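Local coordinates for Serine/threonine-protein kinase PknE (Mycobacterium tuberculosis, PDB 2H34) that phosphorylates serine and threonine residues of proteins with ATP, probably supporting survival of the bacterium in its host, this chain being its kinase domain, at residues A[95-100]-A[111-116]; A[145-150]-A[282-287]. All coordinates share one frame; numbering follows the deposited sequence.

Contact 1. Residues A[95-100]-A[111-116]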
# COMPACT_ATOMS: atom_id res chain seq x y z
N HIS A 95 -5.33 7.79 7.23
CA HIS A 95 -4.73 7.50 5.92
C HIS A 95 -5.25 6.19 5.36
O HIS A 95 -4.67 5.59 4.44
CB HIS A 95 -3.21 7.48 6.00
CG HIS A 95 -2.64 8.72 6.59
ND1 HIS A 95 -2.38 8.84 7.94
CD2 HIS A 95 -2.37 9.93 6.04
CE1 HIS A 95 -1.94 10.06 8.19
NE2 HIS A 95 -1.93 10.74 7.05
N VAL A 96 -6.34 5.74 5.94
CA VAL A 96 -7.08 4.65 5.39
C VAL A 96 -8.42 5.23 4.98
O VAL A 96 -9.08 5.91 5.77
CB VAL A 96 -7.20 3.48 6.40
CG1 VAL A 96 -5.83 2.93 6.74
CG2 VAL A 96 -7.89 3.95 7.66
N VAL A 97 -8.77 4.99 3.72
CA VAL A 97 -10.08 5.31 3.17
C VAL A 97 -11.18 4.86 4.13
O VAL A 97 -11.21 3.70 4.53
CB VAL A 97 -10.29 4.61 1.81
CG1 VAL A 97 -11.66 4.97 1.24
CG2 VAL A 97 -9.19 5.00 0.83
N PRO A 98 -12.07 5.79 4.51
CA PRO A 98 -13.27 5.52 5.29
C PRO A 98 -14.19 4.57 4.54
O PRO A 98 -14.37 4.75 3.33
CB PRO A 98 -13.94 6.88 5.39
CG PRO A 98 -12.84 7.85 5.21
CD PRO A 98 -11.92 7.23 4.23
N ILE A 99 -14.75 3.58 5.23
CA ILE A 99 -15.77 2.72 4.64
C ILE A 99 -17.13 3.26 5.06
O ILE A 99 -17.42 3.37 6.26
CB ILE A 99 -15.64 1.25 5.11
CG1 ILE A 99 -14.31 0.64 4.66
CG2 ILE A 99 -16.82 0.41 4.62
CD1 ILE A 99 -13.77 1.12 3.34
N HIS A 100 -17.98 3.59 4.08
CA HIS A 100 -19.33 4.06 4.39
C HIS A 100 -20.24 2.94 4.81
O HIS A 100 -20.92 3.04 5.82
CB HIS A 100 -19.96 4.81 3.23
CG HIS A 100 -19.23 6.05 2.85
ND1 HIS A 100 -19.06 6.44 1.54
CD2 HIS A 100 -18.61 6.99 3.61
CE1 HIS A 100 -18.38 7.57 1.51
NE2 HIS A 100 -18.08 7.92 2.75
N VAL A 111 -18.94 -2.87 -1.18
CA VAL A 111 -18.32 -2.01 -0.17
C VAL A 111 -18.32 -0.56 -0.67
O VAL A 111 -17.75 -0.25 -1.72
CB VAL A 111 -16.89 -2.45 0.19
CG1 VAL A 111 -16.27 -1.47 1.17
CG2 VAL A 111 -16.89 -3.85 0.80
N ASP A 112 -19.00 0.30 0.07
CA ASP A 112 -19.13 1.70 -0.27
C ASP A 112 -18.13 2.50 0.54
O ASP A 112 -18.12 2.45 1.76
CB ASP A 112 -20.55 2.17 0.02
CG ASP A 112 -20.68 3.68 0.09
OD1 ASP A 112 -19.66 4.40 0.04
OD2 ASP A 112 -21.83 4.16 0.21
N MSE A 113 -17.29 3.26 -0.15
CA MSE A 113 -16.24 4.03 0.52
C MSE A 113 -16.11 5.44 -0.02
O MSE A 113 -16.57 5.75 -1.12
CB MSE A 113 -14.91 3.30 0.40
CG MSE A 113 -14.76 2.56 -0.89
SE MSE A 113 -13.10 1.59 -1.07
CE MSE A 113 -13.56 -0.15 -0.24
N ARG A 114 -15.47 6.29 0.79
CA ARG A 114 -15.11 7.67 0.44
C ARG A 114 -14.27 7.72 -0.84
O ARG A 114 -13.35 6.92 -1.04
CB ARG A 114 -14.35 8.28 1.63
CG ARG A 114 -13.99 9.76 1.55
CD ARG A 114 -14.46 10.46 2.82
NE ARG A 114 -13.50 11.41 3.38
CZ ARG A 114 -13.72 12.16 4.46
NH1 ARG A 114 -14.88 12.07 5.09
NH2 ARG A 114 -12.80 12.99 4.91
N LEU A 115 -14.62 8.65 -1.73
CA LEU A 115 -13.90 8.80 -2.99
C LEU A 115 -12.73 9.75 -2.84
O LEU A 115 -12.89 10.87 -2.38
CB LEU A 115 -14.83 9.33 -4.08
CG LEU A 115 -14.07 9.82 -5.32
CD1 LEU A 115 -14.01 8.74 -6.40
CD2 LEU A 115 -14.66 11.12 -5.85
N ILE A 116 -11.56 9.31 -3.28
CA ILE A 116 -10.38 10.14 -3.17
C ILE A 116 -9.79 10.48 -4.51
O ILE A 116 -9.77 9.66 -5.41
CB ILE A 116 -9.34 9.50 -2.27
CG1 ILE A 116 -9.87 9.40 -0.83
CG2 ILE A 116 -8.04 10.30 -2.30
CD1 ILE A 116 -10.41 10.72 -0.28

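Contact 2. Residues A[145-150]-A[282-287]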
# COMPACT_ATOMS: atom_id res chain seq x y z
N SER A 145 1.82 4.49 8.85
CA SER A 145 0.79 4.74 9.83
C SER A 145 -0.45 3.92 9.52
O SER A 145 -0.96 3.21 10.39
CB SER A 145 0.49 6.25 9.89
OG SER A 145 -0.52 6.53 10.83
N ALA A 146 -0.91 3.96 8.27
CA ALA A 146 -2.05 3.15 7.85
C ALA A 146 -1.76 1.66 8.05
O ALA A 146 -2.60 0.92 8.57
CB ALA A 146 -2.37 3.43 6.41
N LEU A 147 -0.57 1.23 7.66
CA LEU A 147 -0.18 -0.15 7.80
C LEU A 147 -0.20 -0.59 9.26
O LEU A 147 -0.78 -1.63 9.58
CB LEU A 147 1.20 -0.38 7.21
CG LEU A 147 1.36 -0.26 5.69
CD1 LEU A 147 2.83 -0.41 5.32
CD2 LEU A 147 0.52 -1.31 4.99
N ASP A 148 0.42 0.20 10.15
CA ASP A 148 0.42 -0.12 11.59
C ASP A 148 -1.01 -0.34 12.10
O ASP A 148 -1.29 -1.30 12.82
CB ASP A 148 1.02 1.02 12.40
CG ASP A 148 2.54 1.09 12.32
OD1 ASP A 148 3.22 0.09 11.96
OD2 ASP A 148 3.06 2.18 12.67
N ALA A 149 -1.90 0.57 11.73
CA ALA A 149 -3.30 0.51 12.17
C ALA A 149 -3.93 -0.79 11.68
O ALA A 149 -4.67 -1.45 12.43
CB ALA A 149 -4.06 1.70 11.65
N ALA A 150 -3.64 -1.15 10.43
CA ALA A 150 -4.20 -2.35 9.85
C ALA A 150 -3.78 -3.56 10.69
O ALA A 150 -4.63 -4.28 11.24
CB ALA A 150 -3.77 -2.49 8.41
N VAL A 282 10.31 -3.21 13.99
CA VAL A 282 9.15 -3.97 14.44
C VAL A 282 7.86 -3.33 13.94
O VAL A 282 6.86 -4.03 13.71
CB VAL A 282 9.17 -4.10 15.98
CG1 VAL A 282 7.87 -4.69 16.52
CG2 VAL A 282 10.33 -4.99 16.37
N THR A 283 7.89 -2.01 13.76
CA THR A 283 6.79 -1.28 13.17
C THR A 283 7.19 -0.36 12.00
O THR A 283 8.35 0.04 11.86
CB THR A 283 6.07 -0.39 14.20
OG1 THR A 283 6.92 0.69 14.57
CG2 THR A 283 5.65 -1.19 15.41
N CYS A 284 6.19 -0.01 11.20
CA CYS A 284 6.35 1.01 10.20
C CYS A 284 6.57 2.34 10.88
O CYS A 284 7.21 3.24 10.30
CB CYS A 284 5.10 1.07 9.34
SG CYS A 284 5.06 -0.21 8.10
N GLY A 285 6.04 2.47 12.09
CA GLY A 285 6.24 3.67 12.89
C GLY A 285 7.71 3.88 13.19
O GLY A 285 8.22 5.00 13.06
N ASP A 286 8.40 2.80 13.54
CA ASP A 286 9.82 2.87 13.85
C ASP A 286 10.64 3.10 12.60
O ASP A 286 11.63 3.84 12.63
CB ASP A 286 10.29 1.63 14.58
CG ASP A 286 9.67 1.50 15.96
OD1 ASP A 286 9.58 0.36 16.44
OD2 ASP A 286 9.27 2.54 16.55
N LEU A 287 10.23 2.47 11.50
CA LEU A 287 10.76 2.80 10.19
C LEU A 287 10.66 4.30 9.96
O LEU A 287 11.68 4.98 9.78
CB LEU A 287 9.95 2.09 9.12
CG LEU A 287 10.57 1.81 7.75
CD1 LEU A 287 9.45 1.47 6.81
CD2 LEU A 287 11.38 2.95 7.19

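Contact 1. Residues A[95-100]-A[111-116]
H100 and D112 hold one end of this contact with two bonds. H100 N donates to D112 O, and H100 ND1 donates to D112 OD1 at 2.6 Å, meeting it from the syn side, although 34° above the carboxylate plane. D112 OD1 lies close to the plane of the ring, which therefore meets it edge-on; the two planes are nearly perpendicular (88°). Over one face of the same ring lies the backbone nitrogen of R114, 3.3 Å from H100 CE1, and that nitrogen also donates to P98 O. The hydroxyl of Y36 is hydrogen-bonded to D112 OD2, so both carboxylate oxygens have a partner.

The two backbone bonds bracket the non-hydrogen-bonded pair I99–M113, whose side chains share one face of the sheet and run side by side; I99 CD1 is 3.8 Å from M113 CE. V97 has CG1 anti to its backbone N (chi1 -179°), which brings that methyl to 3.7 Å from M113 CB. Branched valine and isoleucine fit beside the unbranched methionine chain (selenomethionine in this crystal) in this tight part.

The solvent side is looser: P98 CD packs 3.7 Å from R114 CB, and P98 CG lies over one face of the guanidinium of this exposed residue.

The arrangement belongs to the hairpin of strands 99-105 and 108-114 in the kinase N-lobe sheet, where M113 lies near V50 of the predicted ATP site; its place just before the hinge is consistent with the gatekeeper position.

Contact 2. Residues A[145-150]-A[282-287]
D148 reaches from helix 133-152 to the first turn of the helix that begins at C284, and its carboxylate comes up to the backbone at the start of that helix. D148 OD1 accepts C284 N through its syn lone pair at 3.1 Å, with a bent N-H...O angle of 137°, while D148 OD2 lies 3.0 Å from G285 N. An acid suits this place because the amino end of a helix presents N-H groups and a favourable dipole, which would tend to stabilise the negative charge. G285 has no side chain, and D148 OD2 is 3.5 Å from G285 CA. A bound sodium ion about 4 Å from the side chain of D148 (nearest atoms) may add some favourable charge.

One residue earlier, L147 also points at the second segment but serves the apolar half: its CD1 lies 3.6 Å from C284 SG. Cysteine thus does double duty, its amide bonded to the acid and its small sulfur against L147, its side chain also touching L221 of helix 217-230. L147 further touches L175 and V160.

Just before the helix, T283 is its N-cap. With OG1 set between backbone N and carbonyl carbon (chi1 70°), it accepts D286 N at 2.8 Å, while its CB stays 3.7 Å from D148 OD1.

An aspartate from a neighbouring helix joining a threonine N-cap at a helix start here ties together two helices of the kinase C-lobe, alongside central helix 217-230.

In the fold
From the N terminus, the chain passes strands 36-44, 49-55 and 60-66 and helix 75-88 before contact 1, which closes the short hairpin of strands 99-105 and 108-114 at the edge of the N-lobe sheet. The chain then crosses the hinge into the C-lobe. Contact 2 closes a far longer loop of 131 residues, containing the predicted catalytic D159 and helix 217-230, and brings helix 133-152 against helix 284-293. The two loops run in series, neither nested nor crossed. They still meet: V96 CG1 packs 3.5 Å from A146 CB, so the segment leading into the N-lobe hairpin rests on the C-lobe helix.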